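Side-chain contact in conserved protein MTH689 (Methanothermobacter thermautotrophicus, PDB 2WNY), which is of unknown function but belongs to an RNA-binding protein family and is encoded in the archaeal exosome superoperon, so it probably binds RNA: residues 9-14 with 32-37. The protein carries 1 engineered substitution. Numbering follows the deposited sequence.
Engineered in segment 9-14: Cys14 (natural residue Arg).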
# COMPACT_ATOMS: atom_id res chain seq x y z
N HIS A 9 -4.41 -0.95 11.53
CA HIS A 9 -3.65 -0.28 12.60
C HIS A 9 -2.75 0.81 12.03
O HIS A 9 -2.64 1.92 12.56
CB HIS A 9 -2.84 -1.31 13.36
CG HIS A 9 -3.68 -2.23 14.19
ND1 HIS A 9 -4.50 -1.77 15.19
CD2 HIS A 9 -3.81 -3.58 14.17
CE1 HIS A 9 -5.12 -2.80 15.76
NE2 HIS A 9 -4.71 -3.90 15.16
N ASN A 10 -2.10 0.46 10.93
CA ASN A 10 -1.15 1.35 10.30
C ASN A 10 -0.88 0.85 8.88
O ASN A 10 -1.26 -0.29 8.53
CB ASN A 10 0.13 1.44 11.14
CG ASN A 10 0.90 0.12 11.18
OD1 ASN A 10 1.36 -0.37 10.15
ND2 ASN A 10 1.05 -0.45 12.37
N ILE A 11 -0.25 1.68 8.06
CA ILE A 11 0.20 1.26 6.73
C ILE A 11 1.66 1.68 6.59
O ILE A 11 1.99 2.86 6.82
CB ILE A 11 -0.57 1.97 5.60
CG1 ILE A 11 -2.08 1.78 5.77
CG2 ILE A 11 -0.12 1.43 4.23
CD1 ILE A 11 -2.91 2.34 4.63
N SER A 12 2.51 0.71 6.25
CA SER A 12 3.88 1.01 5.85
C SER A 12 3.86 1.08 4.33
O SER A 12 3.15 0.29 3.68
CB SER A 12 4.85 -0.08 6.30
OG SER A 12 5.01 -0.09 7.70
N TYR A 13 4.61 2.02 3.75
CA TYR A 13 4.68 2.11 2.29
C TYR A 13 6.11 2.32 1.84
O TYR A 13 6.95 2.89 2.58
CB TYR A 13 3.73 3.17 1.73
CG TYR A 13 4.08 4.58 2.15
CD1 TYR A 13 5.06 5.31 1.47
CD2 TYR A 13 3.44 5.17 3.23
CE1 TYR A 13 5.40 6.59 1.86
CE2 TYR A 13 3.78 6.44 3.63
CZ TYR A 13 4.75 7.15 2.93
OH TYR A 13 5.07 8.42 3.33
N CYS A 14 6.38 1.83 0.64
CA CYS A 14 7.68 1.93 0.03
C CYS A 14 7.50 2.14 -1.48
O CYS A 14 6.68 1.47 -2.10
CB CYS A 14 8.43 0.61 0.31
SG CYS A 14 10.07 0.65 -0.23
N ASN A 32 -1.89 9.57 -4.77
CA ASN A 32 -3.15 9.03 -5.29
C ASN A 32 -3.52 7.74 -4.57
O ASN A 32 -4.56 7.15 -4.79
CB ASN A 32 -3.08 8.82 -6.79
CG ASN A 32 -3.21 10.12 -7.55
OD1 ASN A 32 -3.81 11.06 -7.06
ND2 ASN A 32 -2.63 10.18 -8.74
N VAL A 33 -2.61 7.27 -3.71
CA VAL A 33 -2.87 6.07 -2.94
C VAL A 33 -2.99 6.51 -1.49
O VAL A 33 -3.94 6.13 -0.79
CB VAL A 33 -1.73 5.02 -3.11
CG1 VAL A 33 -1.96 3.80 -2.20
CG2 VAL A 33 -1.59 4.57 -4.58
N ILE A 34 -2.07 7.34 -1.02
CA ILE A 34 -2.21 7.89 0.33
C ILE A 34 -2.08 9.40 0.26
O ILE A 34 -0.96 9.91 0.28
CB ILE A 34 -1.14 7.31 1.29
CG1 ILE A 34 -1.23 5.78 1.36
CG2 ILE A 34 -1.25 7.93 2.67
CD1 ILE A 34 -0.06 5.11 2.09
N PRO A 35 -3.20 10.13 0.15
CA PRO A 35 -3.06 11.58 0.11
C PRO A 35 -2.35 12.09 1.36
O PRO A 35 -2.57 11.58 2.44
CB PRO A 35 -4.52 12.07 0.09
CG PRO A 35 -5.24 10.95 -0.66
CD PRO A 35 -4.61 9.73 0.00
N GLY A 36 -1.50 13.08 1.18
CA GLY A 36 -0.78 13.68 2.29
C GLY A 36 0.43 12.89 2.75
O GLY A 36 1.12 13.32 3.68
N ALA A 37 0.72 11.75 2.13
CA ALA A 37 1.88 11.00 2.59
C ALA A 37 3.12 11.86 2.43
O ALA A 37 3.29 12.56 1.43
CB ALA A 37 2.02 9.66 1.82
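Tyr13 and Ile11, alternate residues of the strand 8-17, meet Ile34 and Ala37 of the loop that joins helix 23-30 to strand 40-45. The loop residues belong to a type II beta turn from Ile34 to Ala37, with Gly36 at its third position in a positive-phi conformation (phi 80°), lying over one face of the antiparallel sheet. All four touching residues are buried, and no hydrogen bond links the two segments, so the contact is apolar packing in the core of the chain.

The methyl contacts centre on Ile34, whose CD1 comes obliquely to the CG-CD2 side of the Tyr13 ring, 3.7 Å from Tyr13 CD2. In Ile34, CG1 is turned to the side of the backbone N, opposite C (chi1 -58°), and CD1 continues from it in the trans form, which extends the chain so that CD1 meets Tyr13 and Ile11. The same CD1 lies 4.3 Å from Ile11 CG2, a looser touch. Leu59 of strand 51-59 also packs on Ile34, while Leu65 and Phe68 of helix 62-76 pack on Ile11.

A second group of contacts lies at the phenol end of Tyr13. With chi1 at 65°, CG lies in the cleft formed by the backbone N and C, a rotamer that sets the ring with CZ and OH beside Ala37 CB; Pro39 and Leu118 also touch this side chain. Ala37 N donates to Ile34 O at 3.1 Å, closing the turn and holding the two contact residues together at its ends. Ala37 CB meets Tyr13 CZ at 3.9 Å and comes nearer still to Tyr13 OH, at 3.6 Å.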